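PDB 3OTX: adenosine kinase, putative from Trypanosoma brucei, which probably transfers a phosphate group from ATP to adenosine, yielding AMP and ADP, in the salvage route of purine metabolism. Local coordinates for residues Q75-A80 and C321-Y326; G170-L173 and H179-Q182; I196-P201 and A209-V214. The protein carries 1 engineered substitution. All coordinates share one frame; numbering follows the deposited sequence. Where two conformers were deposited one is given.

Contact 1: Q75-A80 and C321-Y326; sequences QWMQQA and CETGHY. With AP5 (bis(adenosine)-5'-pentaphosphate), chain C.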
# COMPACT_ATOMS: atom_id res chain seq x y z
N GLN A 75 -11.57 -3.82 -4.45
CA GLN A 75 -12.48 -4.71 -5.19
C GLN A 75 -13.69 -5.10 -4.33
O GLN A 75 -14.81 -5.23 -4.81
CB GLN A 75 -11.69 -5.95 -5.67
CG GLN A 75 -12.44 -6.87 -6.67
CD GLN A 75 -12.70 -6.21 -8.00
OE1 GLN A 75 -11.76 -5.76 -8.71
NE2 GLN A 75 -13.98 -6.02 -8.30
N TRP A 76 -13.46 -5.31 -3.03
CA TRP A 76 -14.53 -5.67 -2.08
C TRP A 76 -15.62 -4.60 -2.07
O TRP A 76 -16.79 -4.88 -1.85
CB TRP A 76 -13.96 -5.84 -0.66
CG TRP A 76 -14.95 -6.12 0.43
CD1 TRP A 76 -15.65 -7.27 0.62
CD2 TRP A 76 -15.30 -5.26 1.52
NE1 TRP A 76 -16.45 -7.17 1.74
CE2 TRP A 76 -16.25 -5.94 2.31
CE3 TRP A 76 -14.90 -3.97 1.90
CZ2 TRP A 76 -16.82 -5.37 3.45
CZ3 TRP A 76 -15.46 -3.40 3.04
CH2 TRP A 76 -16.40 -4.11 3.80
N MET A 77 -15.20 -3.36 -2.30
CA MET A 77 -16.15 -2.24 -2.33
C MET A 77 -16.87 -2.08 -3.66
O MET A 77 -17.76 -1.23 -3.77
CB MET A 77 -15.43 -0.94 -2.04
CG MET A 77 -15.01 -0.75 -0.59
SD MET A 77 -16.37 -0.69 0.58
CE MET A 77 -17.11 0.91 0.18
N GLN A 78 -16.45 -2.83 -4.67
CA GLN A 78 -17.05 -2.74 -6.00
C GLN A 78 -17.39 -4.16 -6.51
O GLN A 78 -16.90 -4.59 -7.54
CB GLN A 78 -16.10 -2.02 -6.97
CG GLN A 78 -15.86 -0.52 -6.64
CD GLN A 78 -17.11 0.34 -6.81
OE1 GLN A 78 -18.09 -0.09 -7.38
NE2 GLN A 78 -17.07 1.57 -6.28
N GLN A 79 -18.19 -4.91 -5.76
CA GLN A 79 -18.35 -6.32 -6.09
C GLN A 79 -19.18 -6.58 -7.35
O GLN A 79 -19.15 -7.68 -7.88
CB GLN A 79 -18.86 -7.13 -4.89
CG GLN A 79 -17.80 -7.34 -3.81
CD GLN A 79 -18.37 -8.10 -2.65
OE1 GLN A 79 -19.13 -9.05 -2.85
NE2 GLN A 79 -18.03 -7.69 -1.43
N ALA A 80 -19.86 -5.57 -7.86
CA ALA A 80 -20.54 -5.73 -9.15
C ALA A 80 -19.56 -5.74 -10.35
O ALA A 80 -19.96 -6.03 -11.50
CB ALA A 80 -21.66 -4.68 -9.34
N CYS A 321 -11.90 10.09 1.36
CA CYS A 321 -11.39 9.94 2.75
C CYS A 321 -12.39 9.26 3.69
O CYS A 321 -12.03 8.34 4.44
CB CYS A 321 -10.92 11.29 3.33
SG CYS A 321 -9.50 12.00 2.51
N GLU A 322 -13.65 9.72 3.68
CA GLU A 322 -14.73 9.07 4.45
C GLU A 322 -14.83 7.58 4.12
O GLU A 322 -15.00 6.76 5.02
CB GLU A 322 -16.08 9.80 4.23
CG GLU A 322 -16.06 11.22 4.80
CD GLU A 322 -17.20 12.08 4.31
OE1 GLU A 322 -17.33 13.19 4.86
OE2 GLU A 322 -17.98 11.65 3.41
N THR A 323 -14.71 7.25 2.84
CA THR A 323 -14.80 5.84 2.42
C THR A 323 -13.59 5.03 2.95
O THR A 323 -13.76 3.90 3.44
CB THR A 323 -14.92 5.72 0.90
OG1 THR A 323 -16.02 6.53 0.46
CG2 THR A 323 -15.17 4.27 0.49
N GLY A 324 -12.41 5.64 2.88
CA GLY A 324 -11.21 5.01 3.42
C GLY A 324 -11.35 4.80 4.92
O GLY A 324 -10.86 3.80 5.45
N HIS A 325 -11.98 5.75 5.63
CA HIS A 325 -12.19 5.54 7.07
C HIS A 325 -13.11 4.35 7.30
O HIS A 325 -12.89 3.56 8.22
CB HIS A 325 -12.81 6.76 7.75
CG HIS A 325 -11.93 7.96 7.72
ND1 HIS A 325 -12.44 9.23 7.95
CD2 HIS A 325 -10.60 8.11 7.50
CE1 HIS A 325 -11.46 10.11 7.86
NE2 HIS A 325 -10.33 9.46 7.60
N TYR A 326 -14.14 4.22 6.47
CA TYR A 326 -15.06 3.12 6.61
C TYR A 326 -14.31 1.76 6.45
O TYR A 326 -14.43 0.86 7.30
CB TYR A 326 -16.21 3.24 5.59
CG TYR A 326 -16.95 1.94 5.51
CD1 TYR A 326 -17.84 1.55 6.52
CD2 TYR A 326 -16.71 1.07 4.46
CE1 TYR A 326 -18.50 0.31 6.46
CE2 TYR A 326 -17.34 -0.17 4.40
CZ TYR A 326 -18.22 -0.54 5.40
OH TYR A 326 -18.83 -1.76 5.30
PA AP5 C . -3.59 4.91 10.46
O1A AP5 C . -3.21 4.37 11.84
O2A AP5 C . -3.24 6.37 10.25
O3A AP5 C . -2.92 4.09 9.25
PB AP5 C . -1.43 3.48 9.20
O1B AP5 C . -0.52 4.09 10.22
O2B AP5 C . -1.00 3.51 7.78
O3B AP5 C . -1.78 1.98 9.64
PG AP5 C . -0.92 0.79 10.23
O1G AP5 C . -1.86 -0.10 10.98
O2G AP5 C . 0.19 1.20 11.17
O3G AP5 C . -0.49 0.10 8.90
PD AP5 C . 0.42 -1.21 8.65
O1D AP5 C . 0.94 -1.86 9.92
O2D AP5 C . 1.41 -0.80 7.60
O3D AP5 C . -0.68 -2.23 8.06
PE AP5 C . -1.13 -2.35 6.52
O1E AP5 C . -1.22 -0.98 5.91
O2E AP5 C . -2.37 -3.25 6.44
O5F AP5 C . -5.15 4.60 10.24
C5F AP5 C . -5.77 4.82 8.97
C4F AP5 C . -7.25 5.00 9.18
O4F AP5 C . -7.79 3.88 9.90
C3F AP5 C . -7.64 6.19 10.06
O3F AP5 C . -7.75 7.35 9.27
C2F AP5 C . -8.92 5.74 10.71
O2F AP5 C . -9.99 5.93 9.82
C1F AP5 C . -8.71 4.23 10.86
N9A AP5 C . -8.14 3.84 12.18
C8A AP5 C . -6.84 3.38 12.43
N7A AP5 C . -6.75 3.12 13.77
C5A AP5 C . -7.94 3.38 14.35
C6A AP5 C . -8.42 3.26 15.63
N6A AP5 C . -7.70 2.71 16.61
N1A AP5 C . -9.73 3.61 15.89
C2A AP5 C . -10.58 4.06 14.89
N3A AP5 C . -10.09 4.16 13.61
C4A AP5 C . -8.82 3.82 13.34
O5J AP5 C . 0.12 -3.10 5.81
C5J AP5 C . 0.49 -4.40 6.23
C4J AP5 C . 1.02 -5.07 4.97
O4J AP5 C . 2.31 -4.53 4.62
C3J AP5 C . 1.32 -6.57 5.15
O3J AP5 C . 0.28 -7.29 4.49
C2J AP5 C . 2.70 -6.77 4.51
O2J AP5 C . 2.76 -7.88 3.62
C1J AP5 C . 2.90 -5.48 3.77
N9B AP5 C . 4.31 -5.15 3.51
C8B AP5 C . 5.27 -5.00 4.48
N7B AP5 C . 6.44 -4.75 3.83
C5B AP5 C . 6.21 -4.74 2.48
C6B AP5 C . 7.05 -4.52 1.38
N6B AP5 C . 8.37 -4.35 1.46
N1B AP5 C . 6.45 -4.63 0.15
C2B AP5 C . 5.10 -4.81 -0.05
N3B AP5 C . 4.29 -5.07 1.04
C4B AP5 C . 4.86 -4.99 2.28
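A Met-aromatic contact between Met-77 and Tyr-326 joins the C-terminal end of helix 66-76 to helix 317-332, two helices of the ribokinase-like fold. The sulfur of Met-77 comes to the edge of the tyrosine ring, near its plane, with SD 4.0 Å from Tyr-326 CE2 and 79° off the ring normal when measured to the centroid. The methionine chain curls at both outer torsions (chi2 -62°, chi3 -71°), which carries the methyl past the ring to the threonine one turn before the tyrosine: Met-77 CE lies 3.9 Å from Thr-323 CG2. The hydroxyl of Thr-323 turns back instead to the carbonyl of Arg-319, leaving the methyl branch for the apolar side of the contact.

Trp-76 reaches the same tyrosine with the far end of its six-membered ring. Its CZ3 is 4.0 Å from Tyr-326 CE2 and its CH2 is 3.7 Å from Tyr-326 OH, and the two side chains cross at about a right angle. CE2 is therefore shared by the sulfur and the indole. The ends of both aromatics are tied to the C-terminal segment, the tyrosine hydroxyl to the backbone N of Ser-344 and the indole NE1, weakly, to the carbonyl of Glu-341; Phe-345 stacks on the tyrosine.

On the ligand side of helix 317-332, His-325 CD2 approaches ribose oxygen O2F of AP5 at 3.2 Å, and the histidine NE2 is hydrogen-bonded to Thr-272 OG1. A carbonyl one turn earlier, Cys-321 O, sits 3.3 Å above one face of the imidazole, toward its rim. Helix 317-332 thus packs against the end of helix 66-76 on one flank and borders the nucleotide pocket of a PfkB-family kinase on the other.

Contact 2: G170-L173 and H179-Q182; sequences GFTL and HVLQ. With AP5 (bis(adenosine)-5'-pentaphosphate), chain C.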
# COMPACT_ATOMS: atom_id res chain seq x y z
N GLY A 170 4.82 2.77 -2.07
CA GLY A 170 6.18 3.24 -1.93
C GLY A 170 7.15 2.07 -1.90
O GLY A 170 8.28 2.18 -2.33
N PHE A 171 6.69 0.93 -1.41
CA PHE A 171 7.54 -0.28 -1.41
C PHE A 171 8.05 -0.73 -2.77
O PHE A 171 9.11 -1.37 -2.84
CB PHE A 171 6.76 -1.43 -0.79
CG PHE A 171 6.47 -1.27 0.69
CD1 PHE A 171 5.14 -1.41 1.14
CD2 PHE A 171 7.49 -1.07 1.59
CE1 PHE A 171 4.87 -1.35 2.56
CE2 PHE A 171 7.24 -1.00 3.02
CZ PHE A 171 5.94 -1.14 3.48
N THR A 172 7.37 -0.33 -3.85
CA THR A 172 7.88 -0.62 -5.20
C THR A 172 9.21 0.08 -5.50
O THR A 172 9.93 -0.36 -6.37
CB THR A 172 6.88 -0.26 -6.31
OG1 THR A 172 6.62 1.15 -6.29
CG2 THR A 172 5.57 -1.02 -6.11
N LEU A 173 9.56 1.12 -4.75
CA LEU A 173 10.76 1.90 -5.07
C LEU A 173 12.04 1.13 -4.75
O LEU A 173 13.13 1.51 -5.18
CB LEU A 173 10.72 3.22 -4.30
CG LEU A 173 9.55 4.09 -4.77
CD1 LEU A 173 9.32 5.28 -3.83
CD2 LEU A 173 9.76 4.61 -6.21
N HIS A 179 10.31 0.72 -13.39
CA HIS A 179 8.97 0.13 -13.56
C HIS A 179 7.91 1.14 -13.16
O HIS A 179 6.86 1.26 -13.81
CB HIS A 179 8.80 -1.10 -12.66
CG HIS A 179 9.76 -2.21 -12.95
ND1 HIS A 179 10.57 -2.23 -14.07
CD2 HIS A 179 10.03 -3.35 -12.26
CE1 HIS A 179 11.31 -3.33 -14.05
NE2 HIS A 179 11.01 -4.02 -12.96
N VAL A 180 8.17 1.87 -12.09
CA VAL A 180 7.27 2.90 -11.60
C VAL A 180 7.16 4.00 -12.63
O VAL A 180 6.04 4.44 -12.93
CB VAL A 180 7.75 3.49 -10.27
CG1 VAL A 180 6.65 4.34 -9.65
CG2 VAL A 180 8.09 2.35 -9.27
N LEU A 181 8.31 4.44 -13.17
CA LEU A 181 8.29 5.54 -14.16
C LEU A 181 7.49 5.18 -15.42
O LEU A 181 6.81 6.04 -16.00
CB LEU A 181 9.72 5.98 -14.50
CG LEU A 181 10.43 6.64 -13.33
CD1 LEU A 181 11.91 6.81 -13.68
CD2 LEU A 181 9.83 8.05 -12.95
N GLN A 182 7.49 3.90 -15.79
CA GLN A 182 6.68 3.46 -16.94
C GLN A 182 5.21 3.77 -16.67
O GLN A 182 4.52 4.32 -17.53
CB GLN A 182 6.86 1.98 -17.24
CG GLN A 182 5.94 1.48 -18.36
CD GLN A 182 6.10 -0.00 -18.62
OE1 GLN A 182 7.20 -0.54 -18.52
NE2 GLN A 182 5.00 -0.67 -18.95
PA AP5 C . -3.59 4.91 10.46
O1A AP5 C . -3.21 4.37 11.84
O2A AP5 C . -3.24 6.37 10.25
O3A AP5 C . -2.92 4.09 9.25
PB AP5 C . -1.43 3.48 9.20
O1B AP5 C . -0.52 4.09 10.22
O2B AP5 C . -1.00 3.51 7.78
O3B AP5 C . -1.78 1.98 9.64
PG AP5 C . -0.92 0.79 10.23
O1G AP5 C . -1.86 -0.10 10.98
O2G AP5 C . 0.19 1.20 11.17
O3G AP5 C . -0.49 0.10 8.90
PD AP5 C . 0.42 -1.21 8.65
O1D AP5 C . 0.94 -1.86 9.92
O2D AP5 C . 1.41 -0.80 7.60
O3D AP5 C . -0.68 -2.23 8.06
PE AP5 C . -1.13 -2.35 6.52
O1E AP5 C . -1.22 -0.98 5.91
O2E AP5 C . -2.37 -3.25 6.44
O5F AP5 C . -5.15 4.60 10.24
C5F AP5 C . -5.77 4.82 8.97
C4F AP5 C . -7.25 5.00 9.18
O4F AP5 C . -7.79 3.88 9.90
C3F AP5 C . -7.64 6.19 10.06
O3F AP5 C . -7.75 7.35 9.27
C2F AP5 C . -8.92 5.74 10.71
O2F AP5 C . -9.99 5.93 9.82
C1F AP5 C . -8.71 4.23 10.86
N9A AP5 C . -8.14 3.84 12.18
C8A AP5 C . -6.84 3.38 12.43
N7A AP5 C . -6.75 3.12 13.77
C5A AP5 C . -7.94 3.38 14.35
C6A AP5 C . -8.42 3.26 15.63
N6A AP5 C . -7.70 2.71 16.61
N1A AP5 C . -9.73 3.61 15.89
C2A AP5 C . -10.58 4.06 14.89
N3A AP5 C . -10.09 4.16 13.61
C4A AP5 C . -8.82 3.82 13.34
O5J AP5 C . 0.12 -3.10 5.81
C5J AP5 C . 0.49 -4.40 6.23
C4J AP5 C . 1.02 -5.07 4.97
O4J AP5 C . 2.31 -4.53 4.62
C3J AP5 C . 1.32 -6.57 5.15
O3J AP5 C . 0.28 -7.29 4.49
C2J AP5 C . 2.70 -6.77 4.51
O2J AP5 C . 2.76 -7.88 3.62
C1J AP5 C . 2.90 -5.48 3.77
N9B AP5 C . 4.31 -5.15 3.51
C8B AP5 C . 5.27 -5.00 4.48
N7B AP5 C . 6.44 -4.75 3.83
C5B AP5 C . 6.21 -4.74 2.48
C6B AP5 C . 7.05 -4.52 1.38
N6B AP5 C . 8.37 -4.35 1.46
N1B AP5 C . 6.45 -4.63 0.15
C2B AP5 C . 5.10 -4.81 -0.05
N3B AP5 C . 4.29 -5.07 1.04
C4B AP5 C . 4.86 -4.99 2.28
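One face of the Phe-171 ring carries an adenine of AP5, with C6B 3.3 Å above the ring plane and displaced toward its rim. The two flat groups lie roughly parallel, so most of the phenyl carbons meet the purine: Phe-171 CD2 is 3.4 Å from the exocyclic N6B, and Phe-171 CE1 is 3.6 Å from C5B. Where the ring joins the backbone, Phe-171 CB comes to 3.3 Å from N1B. This half of the inhibitor thus occupies the site where Phe-171 binds adenosine.

The phenylalanine belongs to a 3-10 turn, 170-173, that leaves strand 165-169 and leads into helix 177-189, the helical connection of a beta-alpha-beta crossover to the parallel strand 193-197. Behind the ring, the next two residues of the turn meet that helix through Val-180. Its CG2 branch serves both partners, 4.2 Å from Leu-173 CD2, with the leucine and valine side chains at about a right angle. Leu-173 also touches Leu-211 and Val-214 of helix 208-214, which closes the buried cluster on that side. Thr-172 holds its hydroxyl between backbone N and carbonyl carbon (chi1 62°), where it is hydrogen-bonded to the carbonyl of Ser-169; the same oxygen, OG1, rests 3.5 Å from the methyl CG2 of Val-180.

Contact 3: I196-P201 and A209-V214; sequences INLSAP and AQLGEV
The end of strand 193-197 and the residue just after it run past helix 208-214, with the CA atoms of Ile-196 and Val-214 8.9 Å apart and those of Leu-198 and Leu-211 8.7 Å. Ile-196 and Leu-198 flank Asn-197, which turns away from the helix, and their aliphatic branches fill the interval. Leu-211 reaches inward between them. Its CG stands opposite the backbone N (chi1 180°), and from there a single methyl, CD1, serves two partners: it lies 4.0 Å from Ile-196 CD1 and 4.2 Å from Leu-198 CD2. The leucine pair cross at about a right angle, whereas Ile-196 comes to Leu-211 on a slant.

Close to one turn further along the helix, Val-214 offers CG1 to the other branch of the isoleucine, 4.1 Å from Ile-196 CG2. Ile-196 was modelled in two conformers, and its side-chain distances hold for one of them. Leu-198 also leans on Glu-227 and Phe-231 of helix 225-235, so it lies between two helices.

Just beyond the strand the backbone turns at Ser-199, whose hydroxyl accepts the N-H of Phe-171. Strand 193-197 hydrogen-bonds to the parallel strand 220-224, and helices 201-206 and 208-214 lie between the two in sequence. Aliphatic contact of this kind, helix against strand end, is that of a beta-alpha-beta crossover in a ribokinase-like central sheet.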
# COMPACT_ATOMS: atom_id res chain seq x y z
N ILE A 196 0.75 7.46 -5.16
CA ILE A 196 1.68 6.63 -4.39
C ILE A 196 1.38 6.74 -2.91
O ILE A 196 0.84 7.77 -2.45
CB ILE A 196 3.15 7.04 -4.60
CG1 ILE A 196 3.40 8.52 -4.29
CG2 ILE A 196 3.60 6.70 -5.97
CD1 ILE A 196 4.81 8.95 -4.57
N ASN A 197 1.71 5.69 -2.16
CA ASN A 197 1.74 5.76 -0.71
C ASN A 197 3.20 5.81 -0.30
O ASN A 197 4.01 5.17 -0.93
CB ASN A 197 1.03 4.53 -0.14
CG ASN A 197 1.14 4.42 1.38
OD1 ASN A 197 1.66 3.44 1.88
ND2 ASN A 197 0.66 5.41 2.09
N LEU A 198 3.52 6.52 0.77
CA LEU A 198 4.90 6.56 1.24
C LEU A 198 5.40 5.27 1.88
O LEU A 198 6.61 5.07 1.99
CB LEU A 198 5.09 7.77 2.16
CG LEU A 198 4.88 9.14 1.50
CD1 LEU A 198 5.30 10.24 2.48
CD2 LEU A 198 5.70 9.23 0.19
N SER A 199 4.46 4.42 2.33
CA SER A 199 4.71 3.02 2.82
C SER A 199 5.47 2.84 4.12
O SER A 199 5.03 2.07 4.98
CB SER A 199 5.39 2.16 1.75
OG SER A 199 4.56 1.97 0.61
N ALA A 200 6.62 3.48 4.26
CA ALA A 200 7.43 3.29 5.46
C ALA A 200 8.46 4.37 5.59
O ALA A 200 9.01 4.82 4.58
CB ALA A 200 8.12 1.89 5.43
N PRO A 201 8.78 4.76 6.83
CA PRO A 201 9.86 5.71 6.95
C PRO A 201 11.12 5.31 6.23
O PRO A 201 11.81 6.19 5.72
CB PRO A 201 10.08 5.79 8.47
CG PRO A 201 8.70 5.55 9.03
CD PRO A 201 8.09 4.50 8.11
N ALA A 209 16.23 8.91 -3.44
CA ALA A 209 16.53 9.24 -4.85
C ALA A 209 15.42 8.71 -5.74
O ALA A 209 14.93 9.42 -6.64
CB ALA A 209 17.89 8.70 -5.28
N GLN A 210 15.03 7.46 -5.49
CA GLN A 210 13.95 6.82 -6.25
C GLN A 210 12.63 7.56 -6.04
O GLN A 210 11.89 7.83 -6.99
CB GLN A 210 13.79 5.36 -5.81
CG GLN A 210 14.99 4.50 -6.21
CD GLN A 210 16.03 4.37 -5.11
OE1 GLN A 210 16.23 5.27 -4.29
NE2 GLN A 210 16.70 3.24 -5.09
N LEU A 211 12.33 7.85 -4.78
CA LEU A 211 11.13 8.62 -4.48
C LEU A 211 11.15 9.97 -5.20
O LEU A 211 10.14 10.39 -5.79
CB LEU A 211 11.00 8.82 -2.95
CG LEU A 211 9.78 9.61 -2.47
CD1 LEU A 211 8.47 8.97 -2.90
CD2 LEU A 211 9.82 9.75 -0.91
N GLY A 212 12.30 10.63 -5.20
CA GLY A 212 12.43 11.92 -5.88
C GLY A 212 12.18 11.86 -7.38
O GLY A 212 11.67 12.82 -7.96
N GLU A 213 12.55 10.75 -8.00
CA GLU A 213 12.32 10.57 -9.44
C GLU A 213 10.82 10.51 -9.75
O GLU A 213 10.38 10.99 -10.81
CB GLU A 213 12.99 9.30 -9.96
CG GLU A 213 14.46 9.45 -10.25
CD GLU A 213 14.94 8.41 -11.23
OE1 GLU A 213 14.58 8.49 -12.42
OE2 GLU A 213 15.70 7.52 -10.80
N VAL A 214 10.07 9.92 -8.83
CA VAL A 214 8.65 9.64 -9.06
C VAL A 214 7.72 10.78 -8.63
O VAL A 214 6.67 10.98 -9.24
CB VAL A 214 8.27 8.27 -8.40
CG1 VAL A 214 6.77 8.02 -8.30
CG2 VAL A 214 8.97 7.10 -9.16

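Contacts 2 and 3 are buried neighbours, their centres 8 Å apart, in consecutive crossovers of the large sheet; helix 177-189 of contact 2 leads into strand 193-197 of contact 3, and Val-180 CG1 touches Val-214 CG2 at 3.6 Å. Both are largely aliphatic, though contact 2 adds a threonine oxygen. Contact 1 lies on the opposite side of the chain's centre, about 17 Å from contact 2 between nearest atoms, and is only partly buried; there sulfur and large aromatic rings bridge two helices far apart in sequence, and the loop they close encloses the other two contacts. Contacts 1 and 2 nevertheless border one ligand, each at a different nucleoside end of AP5.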